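Local coordinates for ornithine carbamoyltransferase (Giardia intestinalis, PDB 3GRF), which probably catalyses the transfer of a carbamoyl group between carbamoyl phosphate and ornithine, within the arginine degradation pathway of this parasite, at residues His134-Lys148 with Val302-Ala314. Residues are numbered along the deposited sequence; the frame is centred on the assembly and turned at random.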
ATOM      1  N   HIS A 134     -23.766   5.529  -2.058  1.00 34.83           N
ATOM      2  CA  HIS A 134     -22.727   5.057  -1.143  1.00 28.34           C
ATOM      3  C   HIS A 134     -23.115   3.698  -0.578  1.00 29.55           C
ATOM      4  O   HIS A 134     -23.374   3.580   0.620  1.00 26.88           O
ATOM      5  CB  HIS A 134     -22.490   6.061   0.012  1.00 29.02           C
ATOM      6  CG  HIS A 134     -21.188   5.852   0.729  1.00 31.22           C
ATOM      7  ND1 HIS A 134     -20.808   6.582   1.844  1.00 30.14           N
ATOM      8  CD2 HIS A 134     -20.194   4.963   0.505  1.00 27.03           C
ATOM      9  CE1 HIS A 134     -19.633   6.154   2.262  1.00 18.94           C
ATOM     10  NE2 HIS A 134     -19.235   5.181   1.460  1.00 39.46           N
ATOM     11  N   PRO A 135     -23.145   2.674  -1.449  1.00 23.64           N
ATOM     12  CA  PRO A 135     -23.727   1.368  -1.167  1.00 30.31           C
ATOM     13  C   PRO A 135     -22.959   0.568  -0.140  1.00 32.80           C
ATOM     14  O   PRO A 135     -23.558  -0.286   0.527  1.00 35.63           O
ATOM     15  CB  PRO A 135     -23.738   0.665  -2.535  1.00 26.34           C
ATOM     16  CG  PRO A 135     -22.699   1.405  -3.390  1.00 31.44           C
ATOM     17  CD  PRO A 135     -22.602   2.787  -2.821  1.00 25.60           C
ATOM     18  N   LEU A 136     -21.649   0.814  -0.021  1.00 31.32           N
ATOM     19  CA  LEU A 136     -20.824   0.187   1.033  1.00 28.29           C
ATOM     20  C   LEU A 136     -21.255   0.629   2.423  1.00 27.84           C
ATOM     21  O   LEU A 136     -21.279  -0.152   3.383  1.00 22.70           O
ATOM     22  CB  LEU A 136     -19.343   0.525   0.825  1.00 30.22           C
ATOM     23  CG  LEU A 136     -18.631  -0.100  -0.381  1.00 31.78           C
ATOM     24  CD1 LEU A 136     -17.231   0.564  -0.591  1.00 24.83           C
ATOM     25  CD2 LEU A 136     -18.516  -1.568  -0.174  1.00 20.98           C
ATOM     26  N   GLN A 137     -21.594   1.908   2.525  1.00 19.44           N
ATOM     27  CA  GLN A 137     -22.178   2.483   3.731  1.00 23.33           C
ATOM     28  C   GLN A 137     -23.563   1.886   3.917  1.00 25.52           C
ATOM     29  O   GLN A 137     -23.972   1.655   5.043  1.00 22.62           O
ATOM     30  CB  GLN A 137     -22.316   4.023   3.566  1.00 28.07           C
ATOM     31  CG  GLN A 137     -22.710   4.823   4.865  1.00 23.79           C
ATOM     32  CD  GLN A 137     -21.673   4.711   5.983  1.00 18.44           C
ATOM     33  OE1 GLN A 137     -20.567   5.127   5.813  1.00 22.51           O
ATOM     34  NE2 GLN A 137     -22.026   4.076   7.097  1.00 25.81           N
ATOM     35  N   MET A 138     -24.306   1.647   2.825  1.00 23.03           N
ATOM     36  CA  MET A 138     -25.694   1.189   2.990  1.00 35.19           C
ATOM     37  C   MET A 138     -25.695  -0.189   3.607  1.00 24.41           C
ATOM     38  O   MET A 138     -26.387  -0.404   4.583  1.00 28.85           O
ATOM     39  CB  MET A 138     -26.534   1.212   1.689  1.00 27.21           C
ATOM     40  CG  MET A 138     -26.798   2.596   1.145  1.00 25.51           C
ATOM     41  SD  MET A 138     -27.550   3.780   2.304  1.00 26.09           S
ATOM     42  CE  MET A 138     -26.118   4.494   3.064  1.00 21.71           C
ATOM     43  N   VAL A 139     -24.884  -1.098   3.094  1.00 30.31           N
ATOM     44  CA  VAL A 139     -24.816  -2.439   3.719  1.00 25.52           C
ATOM     45  C   VAL A 139     -24.376  -2.335   5.202  1.00 34.46           C
ATOM     46  O   VAL A 139     -24.813  -3.124   6.046  1.00 30.78           O
ATOM     47  CB  VAL A 139     -23.831  -3.372   3.012  1.00 29.69           C
ATOM     48  CG1 VAL A 139     -23.919  -4.817   3.616  1.00 23.64           C
ATOM     49  CG2 VAL A 139     -24.092  -3.376   1.532  1.00 27.87           C
ATOM     50  N   CYS A 140     -23.539  -1.335   5.504  1.00 31.40           N
ATOM     51  CA  CYS A 140     -23.037  -1.072   6.849  1.00 29.65           C
ATOM     52  C   CYS A 140     -24.148  -0.706   7.781  1.00 28.29           C
ATOM     53  O   CYS A 140     -24.351  -1.319   8.818  1.00 22.57           O
ATOM     54  CB  CYS A 140     -22.063   0.105   6.815  1.00 31.70           C
ATOM     55  SG  CYS A 140     -21.388   0.412   8.469  1.00 26.93           S
ATOM     56  N   ASP A 141     -24.875   0.333   7.403  1.00 26.35           N
ATOM     57  CA  ASP A 141     -25.966   0.892   8.210  1.00 27.64           C
ATOM     58  C   ASP A 141     -27.149  -0.043   8.443  1.00 31.73           C
ATOM     59  O   ASP A 141     -27.573  -0.249   9.572  1.00 25.39           O
ATOM     60  CB  ASP A 141     -26.420   2.167   7.538  1.00 25.18           C
ATOM     61  CG  ASP A 141     -25.325   3.220   7.517  1.00 30.47           C
ATOM     62  OD1 ASP A 141     -25.395   4.188   6.717  1.00 28.12           O
ATOM     63  OD2 ASP A 141     -24.392   3.066   8.318  1.00 23.48           O
ATOM     64  N   PHE A 142     -27.657  -0.670   7.392  1.00 32.04           N
ATOM     65  CA  PHE A 142     -28.759  -1.604   7.618  1.00 31.09           C
ATOM     66  C   PHE A 142     -28.338  -2.836   8.409  1.00 29.36           C
ATOM     67  O   PHE A 142     -29.085  -3.330   9.249  1.00 29.42           O
ATOM     68  CB  PHE A 142     -29.461  -1.934   6.309  1.00 24.73           C
ATOM     69  CG  PHE A 142     -30.088  -0.743   5.688  1.00 28.96           C
ATOM     70  CD1 PHE A 142     -29.510  -0.143   4.563  1.00 22.79           C
ATOM     71  CD2 PHE A 142     -31.222  -0.162   6.262  1.00 29.73           C
ATOM     72  CE1 PHE A 142     -30.080   0.959   3.998  1.00 25.81           C
ATOM     73  CE2 PHE A 142     -31.820   0.972   5.671  1.00 25.95           C
ATOM     74  CZ  PHE A 142     -31.225   1.520   4.548  1.00 24.70           C
ATOM     75  N   MET A 143     -27.119  -3.294   8.183  1.00 28.55           N
ATOM     76  CA  MET A 143     -26.513  -4.282   9.071  1.00 27.63           C
ATOM     77  C   MET A 143     -26.467  -3.843  10.550  1.00 31.20           C
ATOM     78  O   MET A 143     -26.776  -4.630  11.453  1.00 25.18           O
ATOM     79  CB  MET A 143     -25.138  -4.635   8.573  1.00 20.95           C
ATOM     80  CG  MET A 143     -24.365  -5.611   9.508  1.00 22.20           C
ATOM     81  SD  MET A 143     -22.535  -5.284   9.499  1.00 32.63           S
ATOM     82  CE  MET A 143     -22.067  -6.434  10.781  1.00 28.03           C
ATOM     83  N   THR A 144     -26.083  -2.596  10.796  1.00 24.94           N
ATOM     84  CA  THR A 144     -26.025  -2.027  12.140  1.00 28.60           C
ATOM     85  C   THR A 144     -27.423  -1.951  12.740  1.00 32.92           C
ATOM     86  O   THR A 144     -27.617  -2.272  13.919  1.00 25.70           O
ATOM     87  CB  THR A 144     -25.375  -0.591  12.113  1.00 33.77           C
ATOM     88  OG1 THR A 144     -24.042  -0.674  11.580  1.00 29.63           O
ATOM     89  CG2 THR A 144     -25.373   0.050  13.518  1.00 26.09           C
ATOM     90  N   ILE A 145     -28.399  -1.519  11.932  1.00 25.81           N
ATOM     91  CA  ILE A 145     -29.783  -1.472  12.391  1.00 23.76           C
ATOM     92  C   ILE A 145     -30.238  -2.912  12.769  1.00 22.79           C
ATOM     93  O   ILE A 145     -30.740  -3.119  13.870  1.00 25.40           O
ATOM     94  CB  ILE A 145     -30.721  -0.808  11.334  1.00 23.44           C
ATOM     95  CG1 ILE A 145     -30.466   0.707  11.283  1.00 23.73           C
ATOM     96  CG2 ILE A 145     -32.232  -1.065  11.603  1.00 24.85           C
ATOM     97  CD1 ILE A 145     -30.950   1.391   9.952  1.00 25.45           C
ATOM     98  N   LYS A 146     -30.022  -3.908  11.911  1.00 24.26           N
ATOM     99  CA  LYS A 146     -30.456  -5.279  12.276  1.00 28.88           C
ATOM    100  C   LYS A 146     -29.783  -5.826  13.516  1.00 25.32           C
ATOM    101  O   LYS A 146     -30.410  -6.519  14.328  1.00 33.74           O
ATOM    102  CB  LYS A 146     -30.242  -6.294  11.131  1.00 28.08           C
ATOM    103  CG  LYS A 146     -30.450  -7.774  11.638  1.00 23.98           C
ATOM    104  CD  LYS A 146     -30.689  -8.708  10.455  1.00 21.74           C
ATOM    105  CE  LYS A 146     -31.131 -10.079  10.925  1.00 31.86           C
ATOM    106  NZ  LYS A 146     -31.155 -10.920   9.691  1.00 31.23           N
ATOM    107  N   GLU A 147     -28.482  -5.596  13.601  1.00 34.98           N
ATOM    108  CA  GLU A 147     -27.643  -5.958  14.731  1.00 32.34           C
ATOM    109  C   GLU A 147     -28.127  -5.367  16.030  1.00 33.03           C
ATOM    110  O   GLU A 147     -28.325  -6.065  16.993  1.00 27.05           O
ATOM    111  CB  GLU A 147     -26.236  -5.429  14.492  1.00 36.57           C
ATOM    112  CG  GLU A 147     -25.216  -6.026  15.416  1.00 28.61           C
ATOM    113  CD  GLU A 147     -23.830  -5.501  15.145  1.00 34.47           C
ATOM    114  OE1 GLU A 147     -23.687  -4.285  14.914  1.00 42.18           O
ATOM    115  OE2 GLU A 147     -22.882  -6.297  15.180  1.00 36.59           O
ATOM    116  N   LYS A 148     -28.258  -4.049  16.066  1.00 28.50           N
ATOM    117  CA  LYS A 148     -28.723  -3.364  17.270  1.00 32.54           C
ATOM    118  C   LYS A 148     -30.097  -3.836  17.757  1.00 42.75           C
ATOM    119  O   LYS A 148     -30.229  -4.238  18.909  1.00 43.68           O
ATOM    120  CB  LYS A 148     -28.720  -1.830  17.086  1.00 34.58           C
ATOM    121  CG  LYS A 148     -27.340  -1.288  16.930  1.00 26.35           C
ATOM    122  CD  LYS A 148     -26.498  -1.547  18.193  1.00 31.68           C
ATOM    123  CE  LYS A 148     -24.994  -1.584  17.856  1.00 34.15           C
ATOM    124  NZ  LYS A 148     -24.141  -1.892  19.050  1.00 34.44           N
ATOM    125  N   VAL A 302     -25.277   5.066  18.043  1.00 26.41           N
ATOM    126  CA  VAL A 302     -24.506   3.890  17.619  1.00 29.82           C
ATOM    127  C   VAL A 302     -23.364   4.213  16.633  1.00 18.40           C
ATOM    128  O   VAL A 302     -22.837   3.316  15.975  1.00 26.73           O
ATOM    129  CB  VAL A 302     -25.424   2.739  17.102  1.00 20.30           C
ATOM    130  CG1 VAL A 302     -26.375   2.292  18.200  1.00 18.18           C
ATOM    131  CG2 VAL A 302     -26.251   3.185  15.916  1.00 17.23           C
ATOM    132  N   CYS A 303     -22.943   5.476  16.551  1.00 24.66           N
ATOM    133  CA  CYS A 303     -22.037   5.888  15.474  1.00 29.90           C
ATOM    134  C   CYS A 303     -20.729   5.121  15.318  1.00 30.22           C
ATOM    135  O   CYS A 303     -20.301   4.838  14.185  1.00 32.72           O
ATOM    136  CB  CYS A 303     -21.753   7.394  15.519  1.00 36.34           C
ATOM    137  SG  CYS A 303     -23.255   8.320  15.265  1.00 31.16           S
ATOM    138  N   TYR A 304     -20.054   4.832  16.422  1.00 26.66           N
ATOM    139  CA  TYR A 304     -18.731   4.227  16.314  1.00 25.38           C
ATOM    140  C   TYR A 304     -18.828   2.731  15.943  1.00 32.25           C
ATOM    141  O   TYR A 304     -17.980   2.226  15.231  1.00 27.26           O
ATOM    142  CB  TYR A 304     -17.980   4.304  17.638  1.00 28.94           C
ATOM    143  CG  TYR A 304     -17.463   5.634  18.126  1.00 31.86           C
ATOM    144  CD1 TYR A 304     -17.352   5.861  19.489  1.00 30.27           C
ATOM    145  CD2 TYR A 304     -17.081   6.644  17.260  1.00 40.93           C
ATOM    146  CE1 TYR A 304     -16.858   7.031  19.992  1.00 45.09           C
ATOM    147  CE2 TYR A 304     -16.590   7.854  17.757  1.00 32.33           C
ATOM    148  CZ  TYR A 304     -16.489   8.034  19.131  1.00 35.88           C
ATOM    149  OH  TYR A 304     -15.999   9.188  19.675  1.00 47.31           O
ATOM    150  N   ASP A 305     -19.794   2.020  16.518  1.00 27.62           N
ATOM    151  CA  ASP A 305     -20.022   0.612  16.166  1.00 30.70           C
ATOM    152  C   ASP A 305     -20.490   0.512  14.725  1.00 33.75           C
ATOM    153  O   ASP A 305     -20.148  -0.429  14.001  1.00 24.67           O
ATOM    154  CB  ASP A 305     -21.091  -0.001  17.068  1.00 35.60           C
ATOM    155  CG  ASP A 305     -20.535  -0.464  18.428  1.00 38.08           C
ATOM    156  OD1 ASP A 305     -21.364  -0.812  19.287  1.00 41.57           O
ATOM    157  OD2 ASP A 305     -19.295  -0.476  18.642  1.00 31.69           O
ATOM    158  N   GLU A 306     -21.275   1.508  14.316  1.00 28.92           N
ATOM    159  CA  GLU A 306     -21.704   1.628  12.931  1.00 29.40           C
ATOM    160  C   GLU A 306     -20.485   1.816  12.010  1.00 27.37           C
ATOM    161  O   GLU A 306     -20.453   1.240  10.953  1.00 28.40           O
ATOM    162  CB  GLU A 306     -22.726   2.787  12.786  1.00 31.12           C
ATOM    163  CG  GLU A 306     -22.946   3.308  11.361  1.00 27.93           C
ATOM    164  CD  GLU A 306     -23.854   4.518  11.292  1.00 22.24           C
ATOM    165  OE1 GLU A 306     -24.176   5.080  12.336  1.00 32.91           O
ATOM    166  OE2 GLU A 306     -24.205   4.961  10.177  1.00 30.43           O
ATOM    167  N   ALA A 307     -19.494   2.618  12.399  1.00 27.28           N
ATOM    168  CA  ALA A 307     -18.349   2.905  11.520  1.00 26.55           C
ATOM    169  C   ALA A 307     -17.436   1.696  11.439  1.00 32.26           C
ATOM    170  O   ALA A 307     -16.897   1.405  10.391  1.00 31.17           O
ATOM    171  CB  ALA A 307     -17.559   4.110  12.021  1.00 33.74           C
ATOM    172  N   GLY A 308     -17.282   0.978  12.546  1.00 24.88           N
ATOM    173  CA  GLY A 308     -16.559  -0.276  12.549  1.00 31.66           C
ATOM    174  C   GLY A 308     -17.178  -1.331  11.658  1.00 35.72           C
ATOM    175  O   GLY A 308     -16.459  -2.219  11.134  1.00 32.86           O
ATOM    176  N   ASN A 309     -18.509  -1.253  11.511  1.00 33.54           N
ATOM    177  CA  ASN A 309     -19.290  -2.193  10.676  1.00 26.70           C
ATOM    178  C   ASN A 309     -19.057  -1.981   9.174  1.00 19.27           C
ATOM    179  O   ASN A 309     -19.432  -2.818   8.352  1.00 31.70           O
ATOM    180  CB  ASN A 309     -20.800  -2.098  11.000  1.00 25.79           C
ATOM    181  CG  ASN A 309     -21.165  -2.841  12.281  1.00 30.16           C
ATOM    182  OD1 ASN A 309     -20.504  -3.811  12.674  1.00 30.85           O
ATOM    183  ND2 ASN A 309     -22.235  -2.415  12.926  1.00 30.27           N
ATOM    184  N   ARG A 310     -18.394  -0.889   8.802  1.00 26.63           N
ATOM    185  CA  ARG A 310     -17.887  -0.711   7.448  1.00 23.31           C
ATOM    186  C   ARG A 310     -17.033  -1.889   7.060  1.00 23.14           C
ATOM    187  O   ARG A 310     -17.093  -2.349   5.912  1.00 23.89           O
ATOM    188  CB  ARG A 310     -17.085   0.598   7.276  1.00 21.83           C
ATOM    189  CG  ARG A 310     -17.939   1.892   7.283  1.00 22.11           C
ATOM    190  CD  ARG A 310     -19.004   1.870   6.154  1.00 17.97           C
ATOM    191  NE  ARG A 310     -18.316   1.933   4.857  1.00 25.50           N
ATOM    192  CZ  ARG A 310     -17.782   3.037   4.309  1.00 35.58           C
ATOM    193  NH1 ARG A 310     -17.923   4.229   4.883  1.00 32.42           N
ATOM    194  NH2 ARG A 310     -17.118   2.953   3.165  1.00 29.01           N
ATOM    195  N   LEU A 311     -16.289  -2.414   8.031  1.00 31.38           N
ATOM    196  CA  LEU A 311     -15.368  -3.531   7.805  1.00 27.02           C
ATOM    197  C   LEU A 311     -16.141  -4.768   7.369  1.00 30.51           C
ATOM    198  O   LEU A 311     -15.912  -5.319   6.307  1.00 28.09           O
ATOM    199  CB  LEU A 311     -14.478  -3.811   9.056  1.00 22.16           C
ATOM    200  CG  LEU A 311     -13.714  -5.177   9.044  1.00 24.45           C
ATOM    201  CD1 LEU A 311     -12.761  -5.331   7.835  1.00 23.03           C
ATOM    202  CD2 LEU A 311     -13.038  -5.539  10.322  1.00 24.84           C
ATOM    203  N   HIS A 312     -17.022  -5.238   8.237  1.00 29.24           N
ATOM    204  CA  HIS A 312     -17.732  -6.480   7.969  1.00 28.15           C
ATOM    205  C   HIS A 312     -18.694  -6.379   6.776  1.00 25.82           C
ATOM    206  O   HIS A 312     -18.875  -7.314   6.024  1.00 18.86           O
ATOM    207  CB  HIS A 312     -18.495  -6.857   9.241  1.00 32.09           C
ATOM    208  CG  HIS A 312     -17.672  -6.727  10.485  1.00 24.35           C
ATOM    209  ND1 HIS A 312     -16.558  -7.503  10.721  1.00 17.55           N
ATOM    210  CD2 HIS A 312     -17.768  -5.872  11.528  1.00 24.15           C
ATOM    211  CE1 HIS A 312     -16.029  -7.156  11.878  1.00 24.56           C
ATOM    212  NE2 HIS A 312     -16.752  -6.173  12.391  1.00 24.34           N
ATOM    213  N   SER A 313     -19.348  -5.240   6.606  1.00 23.40           N
ATOM    214  CA  SER A 313     -20.191  -5.046   5.402  1.00 22.18           C
ATOM    215  C   SER A 313     -19.364  -4.956   4.106  1.00 25.24           C
ATOM    216  O   SER A 313     -19.848  -5.258   3.014  1.00 27.34           O
ATOM    217  CB  SER A 313     -21.035  -3.816   5.605  1.00 25.38           C
ATOM    218  OG  SER A 313     -20.175  -2.735   5.924  1.00 24.77           O
ATOM    219  N   ALA A 314     -18.106  -4.577   4.236  1.00 24.68           N
ATOM    220  CA  ALA A 314     -17.219  -4.529   3.079  1.00 22.69           C
ATOM    221  C   ALA A 314     -16.828  -5.927   2.712  1.00 27.32           C
ATOM    222  O   ALA A 314     -16.788  -6.240   1.526  1.00 25.89           O
ATOM    223  CB  ALA A 314     -15.963  -3.665   3.351  1.00 26.58           C
TER
HETATM  224  O   HOH W   1     -18.622  -0.813   4.022  1.00 33.80           O
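Helices 135-148 and 303-314 cross at 111°, their axes 8.2 Å apart, with Cys140 lying against Ser313 where the backbones come closest. This is the interdomain helix packing of the transcarbamoylase fold: the first helix belongs to the carbamoyl-phosphate half and leads on to the ornithine half; the second, near the C-terminus, runs back against it. The fit is knobs-into-holes, Cys140 entering among Glu306, Asn309, Arg310 and Ser313, and Asn309 in turn among Cys140, Met143, Thr144 and Glu147. The Asn309 amide bonds two side chains of the other helix. ND2 donates to Thr144 OG1 at 2.8 Å, nearly in the amide plane, and to Glu147 OE1 at 3.1 Å; Lys32 bonds OD1 and also pairs with Glu147, so the amide's rotation is fixed from both ends. Thr144 OG1 in turn donates to Cys140 O.

One turn earlier, the extended Glu306 (CG anti to the backbone N, chi1 162°) sets OE2 2.7 Å from Asp141 OD2, the carboxylate planes nearly perpendicular; one acid probably carries a proton. Tyr239 OH bonds Asp141 OD1, Gln137 NE2 donates to OD2, and Asn281 N holds Glu306 OE1. Toward the C-terminal end of 135-148, Lys148 NZ forms a salt bridge with Asp305 OD1, while OD2 pairs with Arg99 of the second subunit. Arg310 CD packs on Cys140 CB; NH2 bonds Thr58, NH1 weakly Gln137 OE1, and a water accepts from NE at 2.9 Å while donating to Leu136 O and Arg310 O.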